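Local atomic coordinates of protein phosphatase Slingshot homolog 2 (Homo sapiens, PDB entry 2NT2), a protein that dephosphorylates and so activates the actin-depolymerizing factor cofilin, thereby regulating actin filament dynamics. Residues Thr5-His10 / Asp116-Arg121; Arg31-Val36 / Leu85-Met90; Glu59-Leu64 / Pro129-Gln134. The protein carries 1 engineered substitution. All coordinates share one frame; numbering follows the deposited sequence.

All three contacts lie within one phosphatase catalytic domain. From the N terminus, edge strand 5-8 comes first. Contact 1 closes a long loop by joining it to helix 111-121. Contact 2 is nested inside that loop and pairs strand 30-35 with strand 83-87, which runs into the phosphate-binding loop. Contact 3 begins between the two segments of contact 2, in the loop after strand 49-52, and ends beyond contact 1 on helix 129-143. It therefore crosses both. Contacts 1 and 2 reach the same sheet without touching. Contacts 2 and 3 meet where Val-36 CG1 packs on Leu-63 CD2, 4.1 Å apart.

Contact 1. Residues Thr5-His10 / Asp116-Arg121; sequences TQIFEH and DYVKER
The edge strand 5-8 of the central sheet packs on helix 111-121 through Ile-7, Phe-8 and Tyr-117. The short axes run nearly antiparallel and come within 9.0 Å of each other. Tyr-117 CG lies anti to the backbone N (chi1 -180°), which carries the phenol across to the strand. Its OH donates to Ile-7 O at 2.9 Å. The hydroxyl meets this carbonyl almost end-on, with a C=O...O angle of 170°, and the oxygen lies at the ring edge, near the ring plane. Ile-7 and Phe-8 form a classic beta bulge against strand 11-14, and both side chains reach Tyr-117. Ile-7 CG2 is 3.5 Å from Tyr-117 CE2 and 4.1 Å from Val-118 CG2. The Phe-8 and Tyr-117 rings are nearly parallel, with planes at 11°, but slid well apart. Their centroids are 5.2 Å from each other, and Phe-8 CE2 approaches Tyr-117 CE2 to 3.3 Å. Tyr-107 and Trp-109 add edge-to-face contacts to Phe-8 and Tyr-117 respectively. Farther along the helix, Thr-5 CG2 rests 3.8 Å from Arg-121 CB, while Thr-5 OG1 is hydrogen-bonded to Arg-122 NH1. The Arg-121 chain bends back toward its own helix. Its NE lies over the rim of the Tyr-117 ring and makes a weak hydrogen bond to Tyr-117 O.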
loop_
_atom_site.group_PDB
_atom_site.type_symbol
_atom_site.label_atom_id
_atom_site.label_comp_id
_atom_site.label_asym_id
_atom_site.label_seq_id
_atom_site.Cartn_x
_atom_site.Cartn_y
_atom_site.Cartn_z
ATOM N N THR A 5 -8.977 4.303 2.658
ATOM C CA THR A 5 -9.668 3.151 3.239
ATOM C C THR A 5 -8.801 2.494 4.304
ATOM O O THR A 5 -7.689 2.064 4.008
ATOM C CB THR A 5 -10.046 2.108 2.174
ATOM O OG1 THR A 5 -10.784 2.727 1.119
ATOM C CG2 THR A 5 -10.964 1.053 2.779
ATOM N N GLN A 6 -9.323 2.412 5.526
ATOM C CA GLN A 6 -8.589 1.753 6.600
ATOM C C GLN A 6 -8.612 0.242 6.401
ATOM O O GLN A 6 -9.681 -0.365 6.353
ATOM C CB GLN A 6 -9.152 2.101 7.982
ATOM C CG GLN A 6 -8.153 1.819 9.100
ATOM C CD GLN A 6 -8.549 2.389 10.442
ATOM O OE1 GLN A 6 -9.682 2.805 10.669
ATOM N NE2 GLN A 6 -7.593 2.413 11.368
ATOM N N ILE A 7 -7.425 -0.352 6.288
ATOM C CA ILE A 7 -7.394 -1.804 6.082
ATOM C C ILE A 7 -6.928 -2.528 7.332
ATOM O O ILE A 7 -7.424 -3.608 7.665
ATOM C CB ILE A 7 -6.505 -2.161 4.881
ATOM C CG1 ILE A 7 -6.849 -1.330 3.634
ATOM C CG2 ILE A 7 -6.582 -3.643 4.585
ATOM C CD1 ILE A 7 -8.317 -1.412 3.250
ATOM N N PHE A 8 -5.970 -1.924 8.024
ATOM C CA PHE A 8 -5.555 -2.428 9.329
ATOM C C PHE A 8 -5.489 -1.273 10.318
ATOM O O PHE A 8 -5.699 -0.146 9.866
ATOM C CB PHE A 8 -4.227 -3.175 9.236
ATOM C CG PHE A 8 -4.356 -4.411 8.352
ATOM C CD1 PHE A 8 -3.564 -4.550 7.230
ATOM C CD2 PHE A 8 -5.265 -5.408 8.669
ATOM C CE1 PHE A 8 -3.674 -5.668 6.426
ATOM C CE2 PHE A 8 -5.394 -6.529 7.871
ATOM C CZ PHE A 8 -4.589 -6.653 6.751
ATOM N N GLU A 9 -5.249 -1.574 11.586
ATOM C CA GLU A 9 -5.172 -0.520 12.595
ATOM C C GLU A 9 -4.231 0.589 12.122
ATOM O O GLU A 9 -4.545 1.766 12.239
ATOM C CB GLU A 9 -4.726 -1.069 13.944
ATOM C CG GLU A 9 -3.495 -0.430 14.552
ATOM C CD GLU A 9 -3.774 0.806 15.379
ATOM O OE1 GLU A 9 -3.216 0.917 16.489
ATOM O OE2 GLU A 9 -4.544 1.685 14.920
ATOM N N HIS A 10 -3.112 0.160 11.545
ATOM C CA HIS A 10 -2.034 1.051 11.154
ATOM C C HIS A 10 -1.914 1.243 9.654
ATOM O O HIS A 10 -0.874 1.725 9.182
ATOM C CB HIS A 10 -0.711 0.503 11.716
ATOM C CG HIS A 10 -0.363 -0.843 11.154
ATOM N ND1 HIS A 10 -1.179 -1.946 11.272
ATOM C CD2 HIS A 10 0.725 -1.260 10.462
ATOM C CE1 HIS A 10 -0.609 -2.984 10.681
ATOM N NE2 HIS A 10 0.553 -2.593 10.178
ATOM N N ASP A 116 -9.436 -10.730 -0.999
ATOM C CA ASP A 116 -10.814 -10.687 -0.557
ATOM C C ASP A 116 -11.017 -9.732 0.617
ATOM O O ASP A 116 -12.013 -9.016 0.688
ATOM C CB ASP A 116 -11.283 -12.083 -0.120
ATOM C CG ASP A 116 -11.621 -12.972 -1.299
ATOM O OD1 ASP A 116 -11.479 -12.522 -2.454
ATOM O OD2 ASP A 116 -12.045 -14.122 -1.057
ATOM N N TYR A 117 -10.078 -9.771 1.557
ATOM C CA TYR A 117 -10.146 -8.881 2.713
ATOM C C TYR A 117 -10.086 -7.428 2.249
ATOM O O TYR A 117 -10.899 -6.594 2.632
ATOM C CB TYR A 117 -9.012 -9.185 3.686
ATOM C CG TYR A 117 -9.003 -8.310 4.918
ATOM C CD1 TYR A 117 -9.811 -8.609 6.010
ATOM C CD2 TYR A 117 -8.189 -7.186 4.989
ATOM C CE1 TYR A 117 -9.798 -7.805 7.134
ATOM C CE2 TYR A 117 -8.174 -6.378 6.114
ATOM C CZ TYR A 117 -8.983 -6.695 7.185
ATOM O OH TYR A 117 -8.983 -5.907 8.312
ATOM N N VAL A 118 -9.103 -7.156 1.394
ATOM C CA VAL A 118 -8.877 -5.810 0.887
ATOM C C VAL A 118 -9.965 -5.393 -0.092
ATOM O O VAL A 118 -10.392 -4.236 -0.085
ATOM C CB VAL A 118 -7.502 -5.684 0.202
ATOM C CG1 VAL A 118 -7.341 -4.292 -0.391
ATOM C CG2 VAL A 118 -6.374 -5.986 1.180
ATOM N N LYS A 119 -10.436 -6.321 -0.919
ATOM C CA LYS A 119 -11.442 -5.975 -1.925
ATOM C C LYS A 119 -12.755 -5.562 -1.268
ATOM O O LYS A 119 -13.436 -4.656 -1.745
ATOM C CB LYS A 119 -11.678 -7.136 -2.887
ATOM C CG LYS A 119 -12.852 -6.936 -3.831
ATOM C CD LYS A 119 -12.505 -5.966 -4.952
ATOM C CE LYS A 119 -13.456 -6.118 -6.127
ATOM N NZ LYS A 119 -13.329 -5.012 -7.117
ATOM N N GLU A 120 -13.089 -6.229 -0.174
ATOM C CA GLU A 120 -14.317 -5.979 0.570
ATOM C C GLU A 120 -14.405 -4.547 1.073
ATOM O O GLU A 120 -15.450 -3.906 0.961
ATOM C CB GLU A 120 -14.430 -6.942 1.755
ATOM C CG GLU A 120 -15.736 -7.722 1.763
ATOM C CD GLU A 120 -16.159 -8.127 3.157
ATOM O OE1 GLU A 120 -16.769 -7.292 3.860
ATOM O OE2 GLU A 120 -15.891 -9.284 3.553
ATOM N N ARG A 121 -13.321 -4.023 1.636
ATOM C CA ARG A 121 -13.312 -2.654 2.136
ATOM C C ARG A 121 -13.063 -1.629 1.045
ATOM O O ARG A 121 -13.683 -0.566 1.006
ATOM C CB ARG A 121 -12.241 -2.524 3.233
ATOM C CG ARG A 121 -12.610 -3.326 4.461
ATOM C CD ARG A 121 -11.449 -4.108 5.057
ATOM N NE ARG A 121 -11.934 -5.359 5.647
ATOM C CZ ARG A 121 -12.238 -5.523 6.929
ATOM N NH1 ARG A 121 -12.103 -4.502 7.768
ATOM N NH2 ARG A 121 -12.680 -6.694 7.363
#

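Contact 2. Residues Arg31-Val36 / Leu85-Met90; sequences RYILNV and LVHSKM. Engineered in segment 85-90: Ser-88 (natural residue Cys). With SO4 (sulfate ion), chain D.
His-87 holds its ring between its backbone N and carbonyl carbon (chi1 78°), while Asn-35 swings CG away from its own N. This sets Asn-35 CG 3.6 Å from His-87 NE2, with amide and ring planes 36° apart. The two residues sit on neighbouring parallel strands in the middle of the sheet, at the entry to the P-loop of the protein-tyrosine phosphatase family. Asn-35 CA lies over one face of the imidazole, 4.2 Å from the His-87 centroid, a CH-pi contact. Ile-33 CG2 meets the ring edge in plane, 3.4 Å from His-87 CD2. His-87 ND1 donates to Ser-88 O, which ties the ring to the start of the loop. Four backbone bonds join the strands. Leu-85 N gives to Tyr-32 O, Leu-34 N to Leu-85 O, His-87 N to Leu-34 O, and Val-36 N to His-87 O. On the other face, Val-86 CG1 touches both Leu-34 CD2 and Val-36 CG2. Ser-88 is an engineered replacement for the nucleophilic cysteine. A sulfate occupies the loop, also bound by Arg-94 NE and by the backbone N of Val-92 and Ser-93. Lys-89 N holds sulfate O1 weakly. Met-90 N gives the same O1 a straighter bond, 2.7 Å long at 168°.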
loop_
_atom_site.group_PDB
_atom_site.type_symbol
_atom_site.label_atom_id
_atom_site.label_comp_id
_atom_site.label_asym_id
_atom_site.label_seq_id
_atom_site.Cartn_x
_atom_site.Cartn_y
_atom_site.Cartn_z
ATOM N N ARG A 31 1.030 9.508 10.024
ATOM C CA ARG A 31 2.275 10.270 10.089
ATOM C C ARG A 31 3.299 9.689 9.116
ATOM O O ARG A 31 4.320 10.316 8.838
ATOM C CB ARG A 31 2.873 10.311 11.495
ATOM C CG ARG A 31 1.882 10.317 12.635
ATOM C CD ARG A 31 1.301 11.679 12.946
ATOM N NE ARG A 31 1.827 12.752 12.112
ATOM C CZ ARG A 31 1.482 14.029 12.239
ATOM N NH1 ARG A 31 0.615 14.393 13.176
ATOM N NH2 ARG A 31 2.010 14.941 11.434
ATOM N N TYR A 32 2.993 8.498 8.630
ATOM C CA TYR A 32 3.813 7.803 7.653
ATOM C C TYR A 32 3.048 7.697 6.335
ATOM O O TYR A 32 1.854 7.404 6.322
ATOM C CB TYR A 32 4.184 6.401 8.136
ATOM C CG TYR A 32 4.974 6.361 9.418
ATOM C CD1 TYR A 32 4.331 6.337 10.650
ATOM C CD2 TYR A 32 6.363 6.347 9.397
ATOM C CE1 TYR A 32 5.044 6.300 11.833
ATOM C CE2 TYR A 32 7.079 6.311 10.582
ATOM C CZ TYR A 32 6.417 6.288 11.792
ATOM O OH TYR A 32 7.142 6.253 12.963
ATOM N N ILE A 33 3.741 7.934 5.228
ATOM C CA ILE A 33 3.081 7.815 3.933
ATOM C C ILE A 33 3.935 7.004 2.963
ATOM O O ILE A 33 5.067 7.381 2.668
ATOM C CB ILE A 33 2.777 9.184 3.314
ATOM C CG1 ILE A 33 1.934 10.105 4.198
ATOM C CG2 ILE A 33 2.115 9.010 1.953
ATOM C CD1 ILE A 33 1.700 11.468 3.579
ATOM N N LEU A 34 3.351 5.899 2.518
ATOM C CA LEU A 34 3.901 5.045 1.482
ATOM C C LEU A 34 3.304 5.429 0.123
ATOM O O LEU A 34 2.159 5.120 -0.204
ATOM C CB LEU A 34 3.644 3.577 1.794
ATOM C CG LEU A 34 4.310 2.548 0.880
ATOM C CD1 LEU A 34 5.765 2.904 0.628
ATOM C CD2 LEU A 34 4.185 1.154 1.486
ATOM N N ASN A 35 4.120 6.152 -0.627
ATOM C CA ASN A 35 3.787 6.653 -1.948
ATOM C C ASN A 35 4.337 5.721 -3.025
ATOM O O ASN A 35 5.514 5.799 -3.365
ATOM C CB ASN A 35 4.369 8.060 -2.099
ATOM C CG ASN A 35 3.967 8.727 -3.394
ATOM O OD1 ASN A 35 3.490 8.062 -4.310
ATOM N ND2 ASN A 35 4.169 10.041 -3.449
ATOM N N VAL A 36 3.482 4.847 -3.533
ATOM C CA VAL A 36 3.831 3.822 -4.502
ATOM C C VAL A 36 3.686 4.326 -5.931
ATOM O O VAL A 36 2.984 3.731 -6.757
ATOM C CB VAL A 36 2.946 2.568 -4.321
ATOM C CG1 VAL A 36 3.582 1.368 -5.012
ATOM C CG2 VAL A 36 2.733 2.272 -2.848
ATOM N N LEU A 85 -0.451 5.661 5.370
ATOM C CA LEU A 85 -1.263 5.722 4.163
ATOM C C LEU A 85 -0.527 5.074 2.993
ATOM O O LEU A 85 0.503 5.552 2.519
ATOM C CB LEU A 85 -1.639 7.164 3.817
ATOM C CG LEU A 85 -2.206 7.388 2.408
ATOM C CD1 LEU A 85 -3.567 6.726 2.271
ATOM C CD2 LEU A 85 -2.287 8.872 2.087
ATOM N N VAL A 86 -1.065 3.961 2.495
ATOM C CA VAL A 86 -0.521 3.439 1.243
ATOM C C VAL A 86 -1.346 3.993 0.080
ATOM O O VAL A 86 -2.543 3.731 0.005
ATOM C CB VAL A 86 -0.493 1.910 1.163
ATOM C CG1 VAL A 86 0.472 1.497 0.052
ATOM C CG2 VAL A 86 -0.085 1.297 2.490
ATOM N N HIS A 87 -0.698 4.769 -0.785
ATOM C CA HIS A 87 -1.425 5.395 -1.889
ATOM C C HIS A 87 -0.652 5.305 -3.201
ATOM O O HIS A 87 0.563 5.129 -3.235
ATOM C CB HIS A 87 -1.782 6.839 -1.566
ATOM C CG HIS A 87 -0.689 7.847 -1.687
ATOM N ND1 HIS A 87 -0.493 8.589 -2.831
ATOM C CD2 HIS A 87 0.267 8.258 -0.822
ATOM C CE1 HIS A 87 0.534 9.405 -2.667
ATOM N NE2 HIS A 87 1.017 9.224 -1.453
ATOM N N SER A 88 -1.424 5.392 -4.277
ATOM C CA SER A 88 -0.924 5.501 -5.639
ATOM C C SER A 88 -1.542 6.736 -6.290
ATOM O O SER A 88 -1.802 7.727 -5.602
ATOM C CB SER A 88 -1.240 4.233 -6.432
ATOM O OG SER A 88 -2.601 3.862 -6.292
ATOM N N LYS A 89 -1.810 6.677 -7.586
ATOM C CA LYS A 89 -2.632 7.730 -8.192
ATOM C C LYS A 89 -4.114 7.454 -7.935
ATOM O O LYS A 89 -4.831 8.321 -7.451
ATOM C CB LYS A 89 -2.353 7.854 -9.684
ATOM C CG LYS A 89 -3.462 8.513 -10.490
ATOM C CD LYS A 89 -2.922 9.445 -11.555
ATOM C CE LYS A 89 -4.043 10.253 -12.190
ATOM N NZ LYS A 89 -3.584 11.607 -12.606
ATOM N N MET A 90 -4.588 6.253 -8.261
ATOM C CA MET A 90 -5.996 5.944 -8.048
ATOM C C MET A 90 -6.260 5.168 -6.766
ATOM O O MET A 90 -7.385 5.210 -6.258
ATOM C CB MET A 90 -6.574 5.189 -9.248
ATOM C CG MET A 90 -6.223 5.766 -10.605
ATOM S SD MET A 90 -6.706 7.485 -10.842
ATOM C CE MET A 90 -8.207 7.576 -9.875
HETATM S S SO4 D . -2.854 3.233 -9.413
HETATM O O1 SO4 D . -2.736 4.683 -9.355
HETATM O O2 SO4 D . -3.573 2.812 -10.613
HETATM O O3 SO4 D . -1.517 2.631 -9.437
HETATM O O4 SO4 D . -3.577 2.763 -8.226
#

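Contact 3. Residues Glu59-Leu64 / Pro129-Gln134; sequences EATDLL and PSFMRQ
Gln-134 and Ser-130, one turn apart on helix 129-143, grip the backbone of loop 59-64. The tight part of the contact centres on the Gln-134 amide. The chain is extended beyond CG (chi2 156°), so the amide reaches across to the loop. Its NE2 donates to Thr-61 O at 3.2 Å, lying in the plane of that carbonyl. Its OE1 accepts from Leu-63 N at 2.9 Å, with the donor in the plane of the amide C=O. Leu-64 N adds a weak, longer bond to the same oxygen. One amide thus takes up a carbonyl and the N-H of Leu-63, with a weak share in that of Leu-64. Ser-130 OG donates to Glu-59 O at 2.8 Å, and Glu-59 CB touches Ser-130 CB at 3.9 Å. Next to the amide, Phe-131 is buried. Leu-63 CD1 sits over one ring face, 3.9 Å from the Phe-131 centroid and 15° off the normal, a CH-pi contact. Thr-61 O lies in plane at the ring edge, 3.5 Å from Phe-131 CE2. Thr-61 CB and CG2 also press on CE2 and CZ of Phe-131. The Thr-61 hydroxyl instead bonds to Tyr-56 O and Glu-58.

The solvent side is looser. Beyond CB, the exposed Glu-59 side chain leads away from the helix. Asp-62 is exposed too, and its OD1 bonds to Ala-65 N. Phe-131 also touches Asp-57, Ser-93 and Arg-94, and its side chain is about 6 Å from the bound sulfate. The contact thus fastens the first turns of helix 129-143 to the loop after strand 49-52, the loop that borders the active-site pocket in dual-specificity phosphatases.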
loop_
_atom_site.group_PDB
_atom_site.type_symbol
_atom_site.label_atom_id
_atom_site.label_comp_id
_atom_site.label_asym_id
_atom_site.label_seq_id
_atom_site.Cartn_x
_atom_site.Cartn_y
_atom_site.Cartn_z
ATOM N N GLU A 59 2.443 -3.265 -16.767
ATOM C CA GLU A 59 2.772 -4.685 -16.754
ATOM C C GLU A 59 4.267 -4.922 -16.557
ATOM O O GLU A 59 4.674 -5.954 -16.021
ATOM C CB GLU A 59 2.279 -5.347 -18.039
ATOM C CG GLU A 59 3.281 -6.232 -18.744
ATOM C CD GLU A 59 3.182 -6.154 -20.254
ATOM O OE1 GLU A 59 4.110 -6.682 -20.918
ATOM O OE2 GLU A 59 2.207 -5.552 -20.778
ATOM N N ALA A 60 5.072 -3.959 -16.988
ATOM C CA ALA A 60 6.523 -4.069 -16.956
ATOM C C ALA A 60 7.078 -3.768 -15.570
ATOM O O ALA A 60 8.264 -3.961 -15.296
ATOM C CB ALA A 60 7.145 -3.137 -17.986
ATOM N N THR A 61 6.201 -3.277 -14.701
ATOM C CA THR A 61 6.601 -2.976 -13.332
ATOM C C THR A 61 6.725 -4.252 -12.508
ATOM O O THR A 61 5.791 -5.053 -12.435
ATOM C CB THR A 61 5.592 -2.039 -12.637
ATOM O OG1 THR A 61 5.673 -0.734 -13.220
ATOM C CG2 THR A 61 5.938 -1.916 -11.162
ATOM N N ASP A 62 7.883 -4.420 -11.878
ATOM C CA ASP A 62 8.108 -5.508 -10.932
ATOM C C ASP A 62 7.980 -4.995 -9.497
ATOM O O ASP A 62 8.967 -4.578 -8.893
ATOM C CB ASP A 62 9.466 -6.152 -11.169
ATOM C CG ASP A 62 9.872 -7.188 -10.143
ATOM O OD1 ASP A 62 9.042 -7.596 -9.306
ATOM O OD2 ASP A 62 11.053 -7.596 -10.155
ATOM N N LEU A 63 6.762 -5.032 -8.969
ATOM C CA LEU A 63 6.480 -4.563 -7.617
ATOM C C LEU A 63 6.953 -5.564 -6.566
ATOM O O LEU A 63 7.321 -5.197 -5.450
ATOM C CB LEU A 63 4.979 -4.331 -7.450
ATOM C CG LEU A 63 4.477 -2.891 -7.488
ATOM C CD1 LEU A 63 3.015 -2.846 -7.056
ATOM C CD2 LEU A 63 5.347 -1.999 -6.621
ATOM N N LEU A 64 6.919 -6.830 -6.951
ATOM C CA LEU A 64 7.417 -7.924 -6.130
ATOM C C LEU A 64 8.768 -7.592 -5.513
ATOM O O LEU A 64 8.962 -7.755 -4.304
ATOM C CB LEU A 64 7.513 -9.205 -6.959
ATOM C CG LEU A 64 7.809 -10.508 -6.218
ATOM C CD1 LEU A 64 7.231 -10.496 -4.815
ATOM C CD2 LEU A 64 7.268 -11.699 -6.998
ATOM N N PRO A 129 -3.033 -6.843 -14.203
ATOM C CA PRO A 129 -2.879 -8.284 -14.418
ATOM C C PRO A 129 -1.473 -8.781 -14.101
ATOM O O PRO A 129 -1.311 -9.881 -13.561
ATOM C CB PRO A 129 -3.152 -8.450 -15.916
ATOM C CG PRO A 129 -4.044 -7.302 -16.253
ATOM C CD PRO A 129 -3.580 -6.162 -15.393
ATOM N N SER A 130 -0.463 -7.977 -14.432
ATOM C CA SER A 130 0.914 -8.301 -14.060
ATOM C C SER A 130 1.106 -8.212 -12.553
ATOM O O SER A 130 1.840 -8.991 -11.942
ATOM C CB SER A 130 1.900 -7.379 -14.774
ATOM O OG SER A 130 3.198 -7.474 -14.221
ATOM N N PHE A 131 0.413 -7.270 -11.911
ATOM C CA PHE A 131 0.532 -7.202 -10.452
ATOM C C PHE A 131 -0.127 -8.423 -9.828
ATOM O O PHE A 131 0.343 -8.963 -8.829
ATOM C CB PHE A 131 -0.068 -5.906 -9.919
ATOM C CG PHE A 131 0.785 -4.682 -10.250
ATOM C CD1 PHE A 131 0.339 -3.403 -9.944
ATOM C CD2 PHE A 131 2.019 -4.835 -10.859
ATOM C CE1 PHE A 131 1.117 -2.304 -10.250
ATOM C CE2 PHE A 131 2.803 -3.740 -11.166
ATOM C CZ PHE A 131 2.348 -2.469 -10.853
ATOM N N MET A 132 -1.205 -8.889 -10.464
ATOM C CA MET A 132 -1.858 -10.099 -9.964
ATOM C C MET A 132 -0.949 -11.315 -10.065
ATOM O O MET A 132 -0.840 -12.101 -9.125
ATOM C CB MET A 132 -3.180 -10.348 -10.685
ATOM C CG MET A 132 -4.216 -9.253 -10.513
ATOM S SD MET A 132 -5.251 -9.478 -9.054
ATOM C CE MET A 132 -4.096 -9.163 -7.736
ATOM N N ARG A 133 -0.290 -11.476 -11.206
ATOM C CA ARG A 133 0.645 -12.584 -11.389
ATOM C C ARG A 133 1.698 -12.580 -10.286
ATOM O O ARG A 133 2.080 -13.625 -9.761
ATOM C CB ARG A 133 1.307 -12.488 -12.761
ATOM C CG ARG A 133 1.706 -13.827 -13.362
ATOM C CD ARG A 133 3.212 -13.924 -13.543
ATOM N NE ARG A 133 3.609 -14.188 -14.918
ATOM C CZ ARG A 133 3.940 -15.371 -15.422
ATOM N NH1 ARG A 133 3.923 -16.450 -14.650
ATOM N NH2 ARG A 133 4.281 -15.474 -16.701
ATOM N N GLN A 134 2.164 -11.381 -9.943
ATOM C CA GLN A 134 3.255 -11.247 -8.985
ATOM C C GLN A 134 2.837 -11.580 -7.563
ATOM O O GLN A 134 3.631 -12.124 -6.795
ATOM C CB GLN A 134 3.832 -9.827 -9.044
ATOM C CG GLN A 134 4.752 -9.611 -10.234
ATOM C CD GLN A 134 4.852 -8.157 -10.646
ATOM O OE1 GLN A 134 5.286 -7.301 -9.873
ATOM N NE2 GLN A 134 4.453 -7.885 -11.878
#